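Local coordinates for protein transcriptional repressor of the blcABC operon (Agrobacterium tumefaciens, PDB 3MQ0) that probably binds DNA as an IclR-family helix-turn-helix transcription factor and represses the blcABC operon, under control of its own oligomerization, at residues L123-V131 and T160-L168. Sequence-based numbering, arbitrary orientation.
Sequences LTVREGGEV and TGKILLSDL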
ATOM      1  N   LEU B 123       8.488   6.078 -23.468  1.00 11.87           N
ATOM      2  CA  LEU B 123       8.088   6.053 -22.067  1.00 10.94           C
ATOM      3  C   LEU B 123       9.217   6.720 -21.303  1.00 12.25           C
ATOM      4  O   LEU B 123      10.380   6.339 -21.461  1.00 12.02           O
ATOM      5  CB  LEU B 123       7.965   4.612 -21.588  1.00 10.64           C
ATOM      6  CG  LEU B 123       7.614   4.368 -20.113  1.00 12.38           C
ATOM      7  CD1 LEU B 123       6.178   4.790 -19.877  1.00 16.52           C
ATOM      8  CD2 LEU B 123       7.833   2.882 -19.740  1.00 12.28           C
ATOM      9  N   THR B 124       8.878   7.702 -20.473  1.00 10.51           N
ATOM     10  CA  THR B 124       9.892   8.468 -19.767  1.00 10.89           C
ATOM     11  C   THR B 124       9.555   8.651 -18.305  1.00 14.02           C
ATOM     12  O   THR B 124       8.406   8.488 -17.896  1.00 15.65           O
ATOM     13  CB  THR B 124      10.028   9.878 -20.347  1.00 15.03           C
ATOM     14  OG1 THR B 124       8.839  10.620 -20.046  1.00 15.89           O
ATOM     15  CG2 THR B 124      10.253   9.830 -21.849  1.00 14.98           C
ATOM     16  N   VAL B 125      10.565   9.006 -17.522  1.00 12.94           N
ATOM     17  CA  VAL B 125      10.343   9.472 -16.153  1.00 12.25           C
ATOM     18  C   VAL B 125      10.995  10.820 -16.026  1.00 15.15           C
ATOM     19  O   VAL B 125      11.921  11.104 -16.771  1.00 17.03           O
ATOM     20  CB  VAL B 125      10.958   8.523 -15.113  1.00 18.28           C
ATOM     21  CG1 VAL B 125      10.288   7.147 -15.190  1.00 21.14           C
ATOM     22  CG2 VAL B 125      12.456   8.383 -15.337  1.00 19.84           C
ATOM     23  N   ARG B 126      10.506  11.658 -15.108  1.00 17.09           N
ATOM     24  CA  ARG B 126      11.135  12.961 -14.857  1.00 19.99           C
ATOM     25  C   ARG B 126      12.148  12.882 -13.721  1.00 21.34           C
ATOM     26  O   ARG B 126      11.861  12.336 -12.657  1.00 23.07           O
ATOM     27  CB  ARG B 126      10.086  14.036 -14.515  1.00 21.07           C
ATOM     28  CG  ARG B 126      10.671  15.440 -14.436  1.00 24.52           C
ATOM     29  CD  ARG B 126       9.613  16.510 -14.079  1.00 21.17           C
ATOM     30  NE  ARG B 126       8.986  16.252 -12.782  1.00 20.60           N
ATOM     31  CZ  ARG B 126       9.501  16.623 -11.620  1.00 24.65           C
ATOM     32  NH1 ARG B 126      10.662  17.267 -11.570  1.00 22.27           N
ATOM     33  NH2 ARG B 126       8.859  16.342 -10.501  1.00 31.50           N
ATOM     34  N   GLU B 127      13.345  13.414 -13.957  1.00 14.96           N
ATOM     35  CA  GLU B 127      14.297  13.631 -12.876  1.00 16.78           C
ATOM     36  C   GLU B 127      14.717  15.089 -12.895  1.00 21.13           C
ATOM     37  O   GLU B 127      15.474  15.520 -13.772  1.00 24.08           O
ATOM     38  CB  GLU B 127      15.501  12.701 -13.014  1.00 24.69           C
ATOM     39  CG  GLU B 127      15.085  11.229 -12.925  1.00 28.54           C
ATOM     40  CD  GLU B 127      16.248  10.261 -12.887  1.00 38.07           C
ATOM     41  OE1 GLU B 127      17.412  10.714 -12.797  1.00 32.26           O
ATOM     42  OE2 GLU B 127      15.983   9.037 -12.945  1.00 36.97           O
ATOM     43  N   GLY B 128      14.202  15.860 -11.943  1.00 28.10           N
ATOM     44  CA  GLY B 128      14.478  17.283 -11.904  1.00 27.95           C
ATOM     45  C   GLY B 128      13.913  17.958 -13.138  1.00 22.49           C
ATOM     46  O   GLY B 128      12.735  17.811 -13.439  1.00 21.09           O
ATOM     47  N   GLY B 129      14.759  18.685 -13.865  1.00 23.21           N
ATOM     48  CA  GLY B 129      14.310  19.396 -15.049  1.00 22.14           C
ATOM     49  C   GLY B 129      14.461  18.627 -16.350  1.00 22.52           C
ATOM     50  O   GLY B 129      14.304  19.212 -17.428  1.00 19.60           O
ATOM     51  N   GLU B 130      14.771  17.330 -16.258  1.00 15.19           N
ATOM     52  CA  GLU B 130      14.961  16.476 -17.443  1.00 15.72           C
ATOM     53  C   GLU B 130      13.969  15.318 -17.480  1.00 17.70           C
ATOM     54  O   GLU B 130      13.448  14.919 -16.431  1.00 22.88           O
ATOM     55  CB  GLU B 130      16.393  15.909 -17.455  1.00 19.52           C
ATOM     56  CG  GLU B 130      17.474  16.973 -17.325  1.00 30.54           C
ATOM     57  CD  GLU B 130      18.891  16.405 -17.395  1.00 33.02           C
ATOM     58  OE1 GLU B 130      19.348  15.788 -16.404  1.00 31.72           O
ATOM     59  OE2 GLU B 130      19.546  16.583 -18.445  1.00 36.71           O
ATOM     60  N   VAL B 131      13.703  14.774 -18.674  1.00 13.76           N
ATOM     61  CA  VAL B 131      13.049  13.475 -18.759  1.00 17.41           C
ATOM     62  C   VAL B 131      14.107  12.452 -19.168  1.00 17.66           C
ATOM     63  O   VAL B 131      15.058  12.798 -19.853  1.00 16.23           O
ATOM     64  CB  VAL B 131      11.877  13.447 -19.751  1.00 12.50           C
ATOM     65  CG1 VAL B 131      10.753  14.393 -19.281  1.00 18.31           C
ATOM     66  CG2 VAL B 131      12.324  13.816 -21.152  1.00 15.99           C
ATOM     67  N   THR B 160       6.209  14.370 -23.055  1.00 10.48           N
ATOM     68  CA  THR B 160       6.126  13.757 -21.721  1.00  9.38           C
ATOM     69  C   THR B 160       6.549  14.723 -20.634  1.00 12.99           C
ATOM     70  O   THR B 160       5.983  14.697 -19.543  1.00 15.20           O
ATOM     71  CB  THR B 160       6.990  12.485 -21.552  1.00 11.62           C
ATOM     72  OG1 THR B 160       8.358  12.788 -21.820  1.00 12.81           O
ATOM     73  CG2 THR B 160       6.521  11.362 -22.485  1.00 11.95           C
ATOM     74  N   GLY B 161       7.555  15.549 -20.937  1.00 10.10           N
ATOM     75  CA  GLY B 161       8.054  16.548 -20.003  1.00 10.03           C
ATOM     76  C   GLY B 161       6.970  17.549 -19.618  1.00 14.81           C
ATOM     77  O   GLY B 161       6.767  17.824 -18.447  1.00 13.72           O
ATOM     78  N   LYS B 162       6.266  18.092 -20.607  1.00 12.00           N
ATOM     79  CA  LYS B 162       5.153  19.004 -20.328  1.00  9.94           C
ATOM     80  C   LYS B 162       4.066  18.349 -19.473  1.00 11.95           C
ATOM     81  O   LYS B 162       3.558  18.953 -18.532  1.00 12.96           O
ATOM     82  CB  LYS B 162       4.549  19.541 -21.631  1.00 10.82           C
ATOM     83  CG  LYS B 162       5.495  20.423 -22.453  1.00 14.53           C
ATOM     84  CD  LYS B 162       4.875  20.750 -23.821  1.00 15.13           C
ATOM     85  CE  LYS B 162       5.944  21.214 -24.823  1.00 18.53           C
ATOM     86  NZ  LYS B 162       6.500  22.523 -24.384  1.00 19.99           N
ATOM     87  N   ILE B 163       3.683  17.123 -19.806  1.00 11.71           N
ATOM     88  CA  ILE B 163       2.629  16.488 -19.025  1.00 16.53           C
ATOM     89  C   ILE B 163       3.098  16.230 -17.583  1.00 11.67           C
ATOM     90  O   ILE B 163       2.343  16.472 -16.644  1.00 18.72           O
ATOM     91  CB  ILE B 163       2.012  15.221 -19.709  1.00 25.12           C
ATOM     92  CG1 ILE B 163       0.679  14.836 -19.048  1.00 30.05           C
ATOM     93  CG2 ILE B 163       2.948  14.055 -19.633  1.00 23.00           C
ATOM     94  CD1 ILE B 163      -0.525  15.542 -19.584  1.00 26.49           C
ATOM     95  N   LEU B 164       4.329  15.771 -17.405  1.00 13.93           N
ATOM     96  CA  LEU B 164       4.845  15.536 -16.055  1.00 12.09           C
ATOM     97  C   LEU B 164       5.026  16.842 -15.270  1.00 20.48           C
ATOM     98  O   LEU B 164       4.749  16.895 -14.073  1.00 20.99           O
ATOM     99  CB  LEU B 164       6.136  14.705 -16.079  1.00 11.17           C
ATOM    100  CG  LEU B 164       5.951  13.308 -16.702  1.00 19.81           C
ATOM    101  CD1 LEU B 164       7.280  12.607 -16.895  1.00 23.37           C
ATOM    102  CD2 LEU B 164       5.008  12.464 -15.832  1.00 25.79           C
ATOM    103  N   LEU B 165       5.456  17.902 -15.943  1.00 14.14           N
ATOM    104  CA  LEU B 165       5.598  19.207 -15.286  1.00 12.76           C
ATOM    105  C   LEU B 165       4.238  19.833 -14.961  1.00 15.18           C
ATOM    106  O   LEU B 165       4.133  20.695 -14.084  1.00 15.95           O
ATOM    107  CB  LEU B 165       6.402  20.171 -16.176  1.00 15.38           C
ATOM    108  CG  LEU B 165       7.903  19.895 -16.291  1.00 14.64           C
ATOM    109  CD1 LEU B 165       8.549  20.860 -17.279  1.00 15.55           C
ATOM    110  CD2 LEU B 165       8.603  19.990 -14.921  1.00 18.32           C
ATOM    111  N   SER B 166       3.189  19.411 -15.659  1.00 17.85           N
ATOM    112  CA  SER B 166       1.885  20.025 -15.446  1.00 19.62           C
ATOM    113  C   SER B 166       1.311  19.665 -14.071  1.00 18.91           C
ATOM    114  O   SER B 166       0.366  20.292 -13.620  1.00 19.66           O
ATOM    115  CB  SER B 166       0.897  19.681 -16.576  1.00 16.43           C
ATOM    116  OG  SER B 166       0.421  18.358 -16.462  1.00 21.32           O
ATOM    117  N   ASP B 167       1.877  18.707 -13.387  1.00 17.16           N
ATOM    118  CA  ASP B 167       1.407  18.446 -12.064  1.00 25.69           C
ATOM    119  C   ASP B 167       2.104  19.242 -10.992  1.00 26.50           C
ATOM    120  O   ASP B 167       1.768  19.113  -9.883  1.00 33.43           O
ATOM    121  CB  ASP B 167       1.459  16.987 -11.730  1.00 38.44           C
ATOM    122  CG  ASP B 167       2.639  16.334 -12.292  1.00 54.79           C
ATOM    123  OD1 ASP B 167       2.492  15.649 -13.296  1.00 57.74           O
ATOM    124  OD2 ASP B 167       3.729  16.517 -11.767  1.00 57.59           O
ATOM    125  N   LEU B 168       3.097  20.022 -11.358  1.00 20.99           N
ATOM    126  CA  LEU B 168       3.805  20.891 -10.417  1.00 17.79           C
ATOM    127  C   LEU B 168       3.122  22.248 -10.262  1.00 26.23           C
ATOM    128  O   LEU B 168       2.544  22.776 -11.216  1.00 24.82           O
ATOM    129  CB  LEU B 168       5.243  21.105 -10.882  1.00 17.21           C
ATOM    130  CG  LEU B 168       6.196  19.934 -10.639  1.00 22.78           C
ATOM    131  CD1 LEU B 168       5.639  18.637 -11.186  1.00 38.94           C
ATOM    132  CD2 LEU B 168       7.558  20.236 -11.236  1.00 29.35           C
TER
HETATM  133  O   HOH W   1       6.236  15.195 -12.304  1.00 26.09           O
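Arg-126 reaches from strand 123-127 across to Leu-164, Leu-165 and Leu-168. Arg-126 CB rests on Leu-164 CD1 at 3.9 Å, and Arg-126 CD packs against Leu-165 CD2, 3.7 Å away, where the two side chains cross at about a right angle. With CG anti to the backbone N (chi1 -172°), the chain runs out straight until it bends at chi3. Arg-126 NE then gives its N-H to a water 3.0 Å away; the step from that water to Leu-164 O is less sure, because Asp-167 crowds this oxygen in the model. Arg-126 NH1 bonds Gly-128 O at 2.8 Å, tying the arginine back to the type II' turn of its own hairpin. The water and Gly-128 O both lie at the guanidinium edge, in its plane, and together restrain its rotation. Leu-168 CD2 lies over the centre of one face, 4.1 Å above the plane, and Arg-126 NH2 is 4.0 Å from Leu-168 CD1. Two residues earlier on the strand, Thr-124 OG1 and Thr-160 OG1 meet tip to tip at 2.8 Å, within hydrogen-bonding distance. Beside them Val-131 CG1 sits 3.5 Å from Gly-161 CA. Helix 160-165, slanting at 51° to strand 123-127 on the antiparallel sheet, fits the GAF fold of the IclR C-terminal domain.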